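Local structure of putative O-Methyltransferase (3DR5) at residues T83-D88 and R110-L115; G59-T64 and D128-V133; G33-D38 and I63-G68; A20-A25 and V70-L75. The protein is probably an S-adenosyl-L-methionine-dependent O-methyltransferase, expected to pass a methyl group to an oxygen of an acceptor that remains unidentified. All blocks are in the same frame, centred on the assembly; numbering follows the deposited sequence.

Contact 1. Residues T83-D88 and R110-L115; sequences TLTCID and RVRFLL
Torsions bring the side-chain ends of the paired residues T85 and R112 together: T85 sets OG1 beside its backbone N (chi1 -65°), while R112 starts with CG opposite its own N (chi1 169°) and then bends twice along the chain. R112 CD thereby comes to 3.3 Å from T85 OG1. The hydroxyl lies at the guanidinium edge, near its plane, and R112 NH1 gives T85 OG1 a weak hydrogen bond of 3.4 Å. Beta-branched threonine suits an extended strand, and its methyl T85 CG2 packs on L114 CD1 at 3.7 Å. On the other face, shared by L84, C86, V111 and F113, small C86 accommodates a large neighbour: C86 CB lies 3.5 Å from F113 CD1, with the sulfur oblique to the ring. C86 O stands over one ring face, toward its rim, and D88 O at the edge. The parallel backbones are joined by L84 N to R110 O, R112 N to L84 O, C86 N to R112 O and L114 N to C86 O, all 2.8 Å. Helix 91-103, linking the strands in a beta-alpha-beta unit, covers V111 and F113; its H93 binds D88 OD2. The main chain thus supplies the strong bonds, while R112, its NH1 also weakly bonded to Y130 OH, adds modest polar grip.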
loop_
_atom_site.group_PDB
_atom_site.type_symbol
_atom_site.label_atom_id
_atom_site.label_comp_id
_atom_site.label_asym_id
_atom_site.label_seq_id
_atom_site.Cartn_x
_atom_site.Cartn_y
_atom_site.Cartn_z
ATOM N N THR A 83 -18.139 -9.207 0.566
ATOM C CA THR A 83 -19.004 -8.089 0.935
ATOM C C THR A 83 -18.222 -7.008 1.681
ATOM O O THR A 83 -17.104 -7.238 2.164
ATOM C CB THR A 83 -20.172 -8.517 1.874
ATOM O OG1 THR A 83 -19.637 -8.979 3.124
ATOM C CG2 THR A 83 -21.016 -9.623 1.245
ATOM N N LEU A 84 -18.803 -5.817 1.750
ATOM C CA LEU A 84 -18.201 -4.735 2.513
ATOM C C LEU A 84 -19.126 -4.579 3.714
ATOM O O LEU A 84 -20.342 -4.420 3.569
ATOM C CB LEU A 84 -18.162 -3.411 1.728
ATOM C CG LEU A 84 -17.834 -2.161 2.568
ATOM C CD1 LEU A 84 -16.391 -2.209 3.076
ATOM C CD2 LEU A 84 -18.050 -0.925 1.707
ATOM N N THR A 85 -18.555 -4.654 4.908
ATOM C CA THR A 85 -19.324 -4.501 6.135
ATOM C C THR A 85 -18.968 -3.140 6.724
ATOM O O THR A 85 -17.817 -2.888 7.083
ATOM C CB THR A 85 -18.989 -5.621 7.141
ATOM O OG1 THR A 85 -19.413 -6.879 6.602
ATOM C CG2 THR A 85 -19.673 -5.376 8.474
ATOM N N CYS A 86 -19.965 -2.264 6.809
ATOM C CA CYS A 86 -19.779 -0.925 7.356
ATOM C C CYS A 86 -20.318 -0.889 8.776
ATOM O O CYS A 86 -21.359 -1.470 9.073
ATOM C CB CYS A 86 -20.518 0.108 6.507
ATOM S SG CYS A 86 -20.057 0.099 4.762
ATOM N N ILE A 87 -19.606 -0.193 9.652
ATOM C CA ILE A 87 -20.007 -0.108 11.050
ATOM C C ILE A 87 -19.985 1.302 11.632
ATOM O O ILE A 87 -18.924 1.939 11.693
ATOM C CB ILE A 87 -19.089 -0.966 11.951
ATOM C CG1 ILE A 87 -18.878 -2.350 11.332
ATOM C CG2 ILE A 87 -19.683 -1.066 13.356
ATOM C CD1 ILE A 87 -18.070 -3.295 12.198
ATOM N N ASP A 88 -21.157 1.785 12.036
ATOM C CA ASP A 88 -21.283 3.084 12.685
ATOM C C ASP A 88 -22.626 3.107 13.435
ATOM O O ASP A 88 -23.616 2.556 12.963
ATOM C CB ASP A 88 -21.215 4.248 11.682
ATOM C CG ASP A 88 -21.111 5.606 12.381
ATOM O OD1 ASP A 88 -20.020 5.937 12.887
ATOM O OD2 ASP A 88 -22.127 6.326 12.446
ATOM N N ARG A 110 -23.859 -6.637 -1.943
ATOM C CA ARG A 110 -22.420 -6.444 -1.791
ATOM C C ARG A 110 -22.051 -5.713 -0.501
ATOM O O ARG A 110 -20.914 -5.785 -0.041
ATOM C CB ARG A 110 -21.867 -5.650 -2.972
ATOM C CG ARG A 110 -21.891 -6.349 -4.322
ATOM C CD ARG A 110 -21.042 -7.612 -4.316
ATOM N NE ARG A 110 -19.709 -7.448 -3.728
ATOM C CZ ARG A 110 -18.690 -6.818 -4.307
ATOM N NH1 ARG A 110 -18.832 -6.279 -5.504
ATOM N NH2 ARG A 110 -17.510 -6.770 -3.700
ATOM N N VAL A 111 -23.020 -5.016 0.078
ATOM C CA VAL A 111 -22.790 -4.252 1.297
ATOM C C VAL A 111 -23.660 -4.691 2.473
ATOM O O VAL A 111 -24.758 -5.214 2.293
ATOM C CB VAL A 111 -23.023 -2.745 1.053
ATOM C CG1 VAL A 111 -22.973 -1.987 2.370
ATOM C CG2 VAL A 111 -21.964 -2.192 0.097
ATOM N N ARG A 112 -23.153 -4.458 3.676
ATOM C CA ARG A 112 -23.851 -4.803 4.894
ATOM C C ARG A 112 -23.563 -3.695 5.907
ATOM O O ARG A 112 -22.396 -3.392 6.185
ATOM C CB ARG A 112 -23.319 -6.155 5.388
ATOM C CG ARG A 112 -23.731 -6.553 6.777
ATOM C CD ARG A 112 -22.579 -7.291 7.444
ATOM N NE ARG A 112 -22.996 -8.560 8.028
ATOM C CZ ARG A 112 -22.165 -9.432 8.590
ATOM N NH1 ARG A 112 -20.860 -9.179 8.653
ATOM N NH2 ARG A 112 -22.645 -10.557 9.094
ATOM N N PHE A 113 -24.608 -3.089 6.462
ATOM C CA PHE A 113 -24.393 -2.031 7.439
ATOM C C PHE A 113 -24.812 -2.463 8.842
ATOM O O PHE A 113 -25.935 -2.919 9.063
ATOM C CB PHE A 113 -25.146 -0.753 7.049
ATOM C CG PHE A 113 -24.526 0.509 7.610
ATOM C CD1 PHE A 113 -23.811 1.378 6.785
ATOM C CD2 PHE A 113 -24.614 0.798 8.967
ATOM C CE1 PHE A 113 -23.183 2.514 7.310
ATOM C CE2 PHE A 113 -23.998 1.929 9.503
ATOM C CZ PHE A 113 -23.278 2.791 8.673
ATOM N N LEU A 114 -23.898 -2.333 9.793
ATOM C CA LEU A 114 -24.201 -2.691 11.173
ATOM C C LEU A 114 -24.291 -1.401 12.005
ATOM O O LEU A 114 -23.272 -0.771 12.317
ATOM C CB LEU A 114 -23.116 -3.621 11.752
ATOM C CG LEU A 114 -22.723 -4.848 10.915
ATOM C CD1 LEU A 114 -21.651 -5.653 11.636
ATOM C CD2 LEU A 114 -23.951 -5.711 10.661
ATOM N N LEU A 115 -25.522 -1.017 12.344
ATOM C CA LEU A 115 -25.798 0.175 13.148
ATOM C C LEU A 115 -25.370 -0.122 14.587
ATOM O O LEU A 115 -26.201 -0.448 15.442
ATOM C CB LEU A 115 -27.297 0.488 13.150
ATOM C CG LEU A 115 -27.868 1.786 12.577
ATOM C CD1 LEU A 115 -29.159 2.101 13.349
ATOM C CD2 LEU A 115 -26.880 2.950 12.716
#

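Contact 2. Residues G59-T64 and D128-V133; sequences GAIAIT and DSYQLV
I61 and Y130 make the closest side-chain meeting of these two strands, a CH-pi contact in which I61 CD1 sits over the centre of the phenol ring, 3.7 Å from the Y130 centroid and only 7° off its normal. The extended outer bond of I61 (chi2 175°) carries the methyl there, and the aliphatic branch crosses the tyrosine at about a right angle. Apolar packing continues along the same face: I61 CB nears V133 CG2 at 4.1 Å, and I63 CD1 touches V133 CG1 at 3.9 Å. On the reverse face A60 CB meets L132 CB at 4.0 Å, a small residue where a helix lies close. Two backbone hydrogen bonds join the segments, I61 N to L132 O at 2.8 Å and Q131 N to G59 O at 3.1 Å; between them the chain turns a corner at Q131 and breaks the regular parallel pairing. At a phi of 137° a beta carbon would collide with the carbonyl oxygen of the preceding residue, which explains the glycine at G59. The strands lie at the middle of the sheet: 59-63 also pairs with 83-87, L132 and V133 adjoin strand 157-161, and I74 of helix 67-77 covers A60 and L132.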
loop_
_atom_site.group_PDB
_atom_site.type_symbol
_atom_site.label_atom_id
_atom_site.label_comp_id
_atom_site.label_asym_id
_atom_site.label_seq_id
_atom_site.Cartn_x
_atom_site.Cartn_y
_atom_site.Cartn_z
ATOM N N GLY A 59 -14.722 -10.704 3.199
ATOM C CA GLY A 59 -14.540 -9.414 2.547
ATOM C C GLY A 59 -13.836 -8.383 3.412
ATOM O O GLY A 59 -12.878 -8.686 4.130
ATOM N N ALA A 60 -14.332 -7.156 3.367
ATOM C CA ALA A 60 -13.725 -6.081 4.125
ATOM C C ALA A 60 -14.656 -5.453 5.144
ATOM O O ALA A 60 -15.879 -5.605 5.075
ATOM C CB ALA A 60 -13.202 -5.007 3.156
ATOM N N ILE A 61 -14.056 -4.749 6.098
ATOM C CA ILE A 61 -14.813 -4.028 7.112
ATOM C C ILE A 61 -14.351 -2.564 7.102
ATOM O O ILE A 61 -13.146 -2.282 7.097
ATOM C CB ILE A 61 -14.579 -4.566 8.537
ATOM C CG1 ILE A 61 -15.037 -6.018 8.643
ATOM C CG2 ILE A 61 -15.381 -3.720 9.549
ATOM C CD1 ILE A 61 -14.738 -6.657 9.988
ATOM N N ALA A 62 -15.312 -1.644 7.066
ATOM C CA ALA A 62 -15.013 -0.211 7.119
ATOM C C ALA A 62 -15.678 0.341 8.394
ATOM O O ALA A 62 -16.904 0.380 8.508
ATOM C CB ALA A 62 -15.558 0.524 5.878
ATOM N N ILE A 63 -14.863 0.745 9.359
ATOM C CA ILE A 63 -15.346 1.297 10.615
ATOM C C ILE A 63 -15.076 2.792 10.566
ATOM O O ILE A 63 -13.978 3.256 10.872
ATOM C CB ILE A 63 -14.610 0.659 11.798
ATOM C CG1 ILE A 63 -14.971 -0.828 11.876
ATOM C CG2 ILE A 63 -14.973 1.370 13.082
ATOM C CD1 ILE A 63 -13.814 -1.710 12.288
ATOM N N THR A 64 -16.106 3.554 10.218
ATOM C CA THR A 64 -15.958 4.996 10.066
ATOM C C THR A 64 -17.303 5.687 9.855
ATOM O O THR A 64 -18.235 5.081 9.332
ATOM C CB THR A 64 -15.073 5.284 8.832
ATOM O OG1 THR A 64 -15.108 6.677 8.509
ATOM C CG2 THR A 64 -15.591 4.486 7.606
ATOM N N ASP A 128 -11.007 -14.752 11.903
ATOM C CA ASP A 128 -10.278 -15.236 10.728
ATOM C C ASP A 128 -11.110 -15.261 9.453
ATOM O O ASP A 128 -10.996 -16.188 8.647
ATOM C CB ASP A 128 -9.768 -16.652 11.045
ATOM C CG ASP A 128 -8.700 -17.141 10.073
ATOM O OD1 ASP A 128 -7.795 -16.348 9.740
ATOM O OD2 ASP A 128 -8.754 -18.324 9.655
ATOM N N SER A 129 -11.931 -14.239 9.253
ATOM C CA SER A 129 -12.792 -14.206 8.079
ATOM C C SER A 129 -12.648 -12.977 7.194
ATOM O O SER A 129 -13.245 -12.913 6.121
ATOM C CB SER A 129 -14.250 -14.311 8.510
ATOM O OG SER A 129 -14.676 -15.648 8.649
ATOM N N TYR A 130 -11.848 -12.011 7.621
ATOM C CA TYR A 130 -11.712 -10.784 6.864
ATOM C C TYR A 130 -10.313 -10.525 6.332
ATOM O O TYR A 130 -9.321 -10.751 7.019
ATOM C CB TYR A 130 -12.198 -9.623 7.738
ATOM C CG TYR A 130 -13.664 -9.749 8.115
ATOM C CD1 TYR A 130 -14.665 -9.295 7.253
ATOM C CD2 TYR A 130 -14.052 -10.415 9.281
ATOM C CE1 TYR A 130 -16.017 -9.489 7.542
ATOM C CE2 TYR A 130 -15.398 -10.616 9.583
ATOM C CZ TYR A 130 -16.377 -10.155 8.699
ATOM O OH TYR A 130 -17.711 -10.349 8.991
ATOM N N GLN A 131 -10.258 -10.034 5.099
ATOM C CA GLN A 131 -9.001 -9.738 4.420
ATOM C C GLN A 131 -8.563 -8.280 4.564
ATOM O O GLN A 131 -7.405 -7.941 4.302
ATOM C CB GLN A 131 -9.138 -10.057 2.933
ATOM C CG GLN A 131 -10.002 -9.022 2.192
ATOM C CD GLN A 131 -10.487 -9.490 0.829
ATOM O OE1 GLN A 131 -9.911 -9.145 -0.201
ATOM N NE2 GLN A 131 -11.541 -10.293 0.823
ATOM N N LEU A 132 -9.482 -7.414 4.975
ATOM C CA LEU A 132 -9.159 -5.996 5.094
ATOM C C LEU A 132 -10.089 -5.277 6.061
ATOM O O LEU A 132 -11.311 -5.429 6.003
ATOM C CB LEU A 132 -9.236 -5.327 3.709
ATOM C CG LEU A 132 -9.089 -3.798 3.594
ATOM C CD1 LEU A 132 -7.654 -3.394 3.920
ATOM C CD2 LEU A 132 -9.463 -3.332 2.186
ATOM N N VAL A 133 -9.503 -4.496 6.959
ATOM C CA VAL A 133 -10.278 -3.732 7.913
ATOM C C VAL A 133 -9.735 -2.304 7.958
ATOM O O VAL A 133 -8.548 -2.077 8.203
ATOM C CB VAL A 133 -10.227 -4.367 9.330
ATOM C CG1 VAL A 133 -11.030 -3.518 10.321
ATOM C CG2 VAL A 133 -10.783 -5.790 9.278
#

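Contact 3. Residues G33-D38 and I63-G68; sequences GLPAPD and ITPAAG
L34 fills the tight part of this contact, its side chain directed at the turn formed by P65 and A66. Its CG stands beside the backbone N (chi1 -50°), from where both methyls lie against the turn: L34 CD2 packs against P65 CB at 4.0 Å, and L34 CD1 approaches P65 O at 3.8 Å. Behind them L34 CB lies 4.1 Å from A66 CB, a methyl small enough to let the two loops close up. A branched apolar residue suits the spot because its two methyls can meet P65 and A66 together; H93 and Q96 of helix 91-103 border the same leucine.

The other side, around P35, is looser and wetter. P35 is exposed, its ring only grazes P65, with P35 CD 4.4 Å from P65 CG, and its carbonyl meets T64 through a water rather than directly. That water donates to P35 O at 2.9 Å and is also hydrogen-bonded to T64 OG1 at 2.7 Å. The threonine oxygen is used twice, since it accepts from A66 N at 3.2 Å in an ST turn that shapes the chain just before helix 67-77, for which A66 is the N-cap residue.

G33, at positive phi, closes helix 20-31 as the C-prime residue of a Schellman motif, while D38 caps helix 39-51; the segment 33-38 is thus the link between two helices. Residues 64-68 follow the first strand, where class I methyltransferases usually carry their glycine-rich cofactor loop. The chemistry implies a joint held by apolar contact on one side and by a single bridging water on the other, with proline rings stiffening both chains.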
loop_
_atom_site.group_PDB
_atom_site.type_symbol
_atom_site.label_atom_id
_atom_site.label_comp_id
_atom_site.label_asym_id
_atom_site.label_seq_id
_atom_site.Cartn_x
_atom_site.Cartn_y
_atom_site.Cartn_z
ATOM N N GLY A 33 -19.267 17.430 7.854
ATOM C CA GLY A 33 -18.071 17.538 8.679
ATOM C C GLY A 33 -17.436 16.223 9.098
ATOM O O GLY A 33 -16.820 16.133 10.158
ATOM N N LEU A 34 -17.573 15.205 8.252
ATOM C CA LEU A 34 -17.025 13.881 8.553
ATOM C C LEU A 34 -15.573 13.711 8.124
ATOM O O LEU A 34 -15.149 14.286 7.126
ATOM C CB LEU A 34 -17.868 12.801 7.866
ATOM C CG LEU A 34 -19.388 12.863 8.046
ATOM C CD1 LEU A 34 -20.070 11.846 7.141
ATOM C CD2 LEU A 34 -19.735 12.601 9.497
ATOM N N PRO A 35 -14.798 12.916 8.879
ATOM C CA PRO A 35 -13.384 12.655 8.580
ATOM C C PRO A 35 -13.322 11.840 7.288
ATOM O O PRO A 35 -13.770 10.691 7.250
ATOM C CB PRO A 35 -12.903 11.829 9.777
ATOM C CG PRO A 35 -13.995 11.974 10.820
ATOM C CD PRO A 35 -15.253 12.137 10.041
ATOM N N ALA A 36 -12.748 12.428 6.240
ATOM C CA ALA A 36 -12.664 11.761 4.940
ATOM C C ALA A 36 -11.250 11.661 4.380
ATOM O O ALA A 36 -10.650 12.674 4.026
ATOM C CB ALA A 36 -13.554 12.480 3.937
ATOM N N PRO A 37 -10.715 10.435 4.276
ATOM C CA PRO A 37 -9.364 10.220 3.743
ATOM C C PRO A 37 -9.260 10.864 2.367
ATOM O O PRO A 37 -10.215 10.801 1.586
ATOM C CB PRO A 37 -9.257 8.695 3.654
ATOM C CG PRO A 37 -10.207 8.208 4.692
ATOM C CD PRO A 37 -11.376 9.158 4.597
ATOM N N ASP A 38 -8.109 11.460 2.059
ATOM C CA ASP A 38 -7.936 12.104 0.759
ATOM C C ASP A 38 -7.910 11.088 -0.386
ATOM O O ASP A 38 -7.979 9.878 -0.160
ATOM C CB ASP A 38 -6.670 12.999 0.752
ATOM C CG ASP A 38 -5.373 12.217 0.911
ATOM O OD1 ASP A 38 -5.423 11.008 1.230
ATOM O OD2 ASP A 38 -4.296 12.829 0.709
ATOM N N ILE A 63 -14.863 0.745 9.359
ATOM C CA ILE A 63 -15.346 1.297 10.615
ATOM C C ILE A 63 -15.076 2.792 10.566
ATOM O O ILE A 63 -13.978 3.256 10.872
ATOM C CB ILE A 63 -14.610 0.659 11.798
ATOM C CG1 ILE A 63 -14.971 -0.828 11.876
ATOM C CG2 ILE A 63 -14.973 1.370 13.082
ATOM C CD1 ILE A 63 -13.814 -1.710 12.288
ATOM N N THR A 64 -16.106 3.554 10.218
ATOM C CA THR A 64 -15.958 4.996 10.066
ATOM C C THR A 64 -17.303 5.687 9.855
ATOM O O THR A 64 -18.235 5.081 9.332
ATOM C CB THR A 64 -15.073 5.284 8.832
ATOM O OG1 THR A 64 -15.108 6.677 8.509
ATOM C CG2 THR A 64 -15.591 4.486 7.606
ATOM N N PRO A 65 -17.411 6.965 10.247
ATOM C CA PRO A 65 -18.641 7.754 10.089
ATOM C C PRO A 65 -18.935 7.998 8.611
ATOM O O PRO A 65 -20.071 8.230 8.227
ATOM C CB PRO A 65 -18.328 9.065 10.805
ATOM C CG PRO A 65 -17.330 8.682 11.830
ATOM C CD PRO A 65 -16.467 7.626 11.170
ATOM N N ALA A 66 -17.894 7.975 7.788
ATOM C CA ALA A 66 -18.047 8.191 6.346
ATOM C C ALA A 66 -17.738 6.902 5.591
ATOM O O ALA A 66 -16.810 6.845 4.793
ATOM C CB ALA A 66 -17.109 9.295 5.875
ATOM N N ALA A 67 -18.532 5.866 5.835
ATOM C CA ALA A 67 -18.334 4.568 5.196
ATOM C C ALA A 67 -18.614 4.574 3.702
ATOM O O ALA A 67 -18.144 3.698 2.969
ATOM C CB ALA A 67 -19.199 3.515 5.883
ATOM N N GLY A 68 -19.382 5.565 3.259
ATOM C CA GLY A 68 -19.727 5.658 1.857
ATOM C C GLY A 68 -18.539 5.984 0.971
ATOM O O GLY A 68 -18.338 5.351 -0.073
HETATM O O HOH W 1 -13.106 7.883 7.178
#

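Contact 4. Residues A20-A25 and V70-L75; sequences AAVARA and VGLYIL
Y73 OH, hydrogen-bonded by E39 OE1 and by R26 NH2, is also the atom on which V22 CG1 rests, 3.6 Å away. The pair belongs to the helical layer on one side of the Rossmann-like methyltransferase sheet, where helix 20-31 runs roughly antiparallel to helix 67-77, the axes of the segments 9.8 Å apart and 155° between their directions. Tyrosine suits the place because its ring can lie against V22 while its hydroxyl reaches the polar groups beyond; V22 meets it at about a right angle, and V22 CG1 comes to 3.9 Å from Y73 CZ, oblique to the ring. The rest of the contact is apolar and centres on L72. Its extended outer bond (chi2 173°) sends CD1 out between A21 and A25, one helical turn apart, whose single methyls make a shallow seat for it. V22 CG2 adds a looser touch on L72 CB at 4.3 Å. L100 and F101 of helix 91-103 flank A25 and L72, while V70 and I74 turn to the sheet, so helix 67-77 is sandwiched between strands and helix 20-31. The leucine tip lies against one face of helix 20-31: L72 CD1 is 4.2 Å from A21 CB, 3.9 Å from A25 CB and 3.4 Å from A21 O.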
loop_
_atom_site.group_PDB
_atom_site.type_symbol
_atom_site.label_atom_id
_atom_site.label_comp_id
_atom_site.label_asym_id
_atom_site.label_seq_id
_atom_site.Cartn_x
_atom_site.Cartn_y
_atom_site.Cartn_z
ATOM N N ALA A 20 -17.882 10.148 -10.401
ATOM C CA ALA A 20 -19.071 10.845 -9.912
ATOM C C ALA A 20 -19.533 10.350 -8.552
ATOM O O ALA A 20 -19.760 11.146 -7.636
ATOM C CB ALA A 20 -20.209 10.722 -10.932
ATOM N N ALA A 21 -19.667 9.036 -8.420
ATOM C CA ALA A 21 -20.097 8.451 -7.163
ATOM C C ALA A 21 -19.112 8.818 -6.050
ATOM O O ALA A 21 -19.519 9.104 -4.927
ATOM C CB ALA A 21 -20.209 6.927 -7.303
ATOM N N VAL A 22 -17.817 8.816 -6.364
ATOM C CA VAL A 22 -16.794 9.150 -5.375
ATOM C C VAL A 22 -16.816 10.632 -5.019
ATOM O O VAL A 22 -16.697 11.002 -3.849
ATOM C CB VAL A 22 -15.373 8.777 -5.877
ATOM C CG1 VAL A 22 -14.310 9.398 -4.953
ATOM C CG2 VAL A 22 -15.215 7.261 -5.929
ATOM N N ALA A 23 -16.966 11.485 -6.029
ATOM C CA ALA A 23 -17.005 12.925 -5.797
ATOM C C ALA A 23 -18.228 13.273 -4.940
ATOM O O ALA A 23 -18.163 14.142 -4.079
ATOM C CB ALA A 23 -17.064 13.671 -7.130
ATOM N N ARG A 24 -19.341 12.590 -5.184
ATOM C CA ARG A 24 -20.565 12.829 -4.433
ATOM C C ARG A 24 -20.339 12.453 -2.962
ATOM O O ARG A 24 -20.712 13.207 -2.053
ATOM C CB ARG A 24 -21.708 12.007 -5.053
ATOM C CG ARG A 24 -23.016 12.024 -4.287
ATOM C CD ARG A 24 -23.557 13.431 -4.093
ATOM N NE ARG A 24 -25.017 13.425 -4.060
ATOM C CZ ARG A 24 -25.750 14.225 -3.298
ATOM N NH1 ARG A 24 -25.155 15.098 -2.498
ATOM N NH2 ARG A 24 -27.073 14.144 -3.330
ATOM N N ALA A 25 -19.721 11.296 -2.730
ATOM C CA ALA A 25 -19.446 10.839 -1.372
ATOM C C ALA A 25 -18.480 11.777 -0.639
ATOM O O ALA A 25 -18.578 11.946 0.582
ATOM C CB ALA A 25 -18.887 9.415 -1.402
ATOM N N VAL A 70 -15.147 5.871 1.847
ATOM C CA VAL A 70 -14.187 4.789 2.044
ATOM C C VAL A 70 -14.607 3.495 1.332
ATOM O O VAL A 70 -13.795 2.876 0.636
ATOM C CB VAL A 70 -14.005 4.502 3.557
ATOM C CG1 VAL A 70 -13.221 3.199 3.772
ATOM C CG2 VAL A 70 -13.283 5.661 4.212
ATOM N N GLY A 71 -15.871 3.111 1.522
ATOM C CA GLY A 71 -16.415 1.899 0.936
ATOM C C GLY A 71 -16.348 1.825 -0.571
ATOM O O GLY A 71 -16.189 0.742 -1.143
ATOM N N LEU A 72 -16.503 2.975 -1.216
ATOM C CA LEU A 72 -16.459 3.038 -2.668
ATOM C C LEU A 72 -15.054 2.706 -3.172
ATOM O O LEU A 72 -14.893 2.059 -4.210
ATOM C CB LEU A 72 -16.897 4.428 -3.161
ATOM C CG LEU A 72 -18.415 4.691 -3.090
ATOM C CD1 LEU A 72 -18.707 6.150 -3.442
ATOM C CD2 LEU A 72 -19.155 3.766 -4.062
ATOM N N TYR A 73 -14.035 3.153 -2.445
ATOM C CA TYR A 73 -12.650 2.878 -2.834
ATOM C C TYR A 73 -12.352 1.395 -2.660
ATOM O O TYR A 73 -11.690 0.785 -3.482
ATOM C CB TYR A 73 -11.689 3.683 -1.969
ATOM C CG TYR A 73 -11.591 5.126 -2.362
ATOM C CD1 TYR A 73 -10.991 5.497 -3.569
ATOM C CD2 TYR A 73 -12.056 6.128 -1.512
ATOM C CE1 TYR A 73 -10.850 6.833 -3.915
ATOM C CE2 TYR A 73 -11.922 7.472 -1.846
ATOM C CZ TYR A 73 -11.318 7.816 -3.041
ATOM O OH TYR A 73 -11.147 9.140 -3.348
ATOM N N ILE A 74 -12.858 0.830 -1.574
ATOM C CA ILE A 74 -12.666 -0.576 -1.270
ATOM C C ILE A 74 -13.421 -1.460 -2.264
ATOM O O ILE A 74 -12.867 -2.430 -2.776
ATOM C CB ILE A 74 -13.116 -0.879 0.192
ATOM C CG1 ILE A 74 -12.128 -0.237 1.171
ATOM C CG2 ILE A 74 -13.215 -2.382 0.426
ATOM C CD1 ILE A 74 -12.433 -0.515 2.639
ATOM N N LEU A 75 -14.680 -1.118 -2.544
ATOM C CA LEU A 75 -15.496 -1.890 -3.482
ATOM C C LEU A 75 -14.896 -1.932 -4.885
ATOM O O LEU A 75 -15.088 -2.899 -5.618
ATOM C CB LEU A 75 -16.933 -1.337 -3.514
ATOM C CG LEU A 75 -17.740 -1.687 -2.254
ATOM C CD1 LEU A 75 -19.033 -0.866 -2.199
ATOM C CD2 LEU A 75 -18.041 -3.188 -2.252
#

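Overall arrangement
From the N terminus, helix 20-31 opens contact 4, which closes when the chain reaches 70-75. Nested within that loop is contact 3, joining the link after helix 20-31 to the turn at 63-68. Contact 2 starts on strand 59-63, sharing I63 and T64 with contact 3, and closes only at 128-133; it therefore crosses contact 4. Contact 1, the beta-alpha-beta pairing of 83-88 with 110-115, is nested inside contact 2 and joined to it through the neighbouring strands, since T85 bonds to A60 and A62. Contacts 1 and 2 thus build four adjacent sheet strands, whereas contacts 3 and 4 fasten the N-terminal helical region to helix 67-77 and its leading turn.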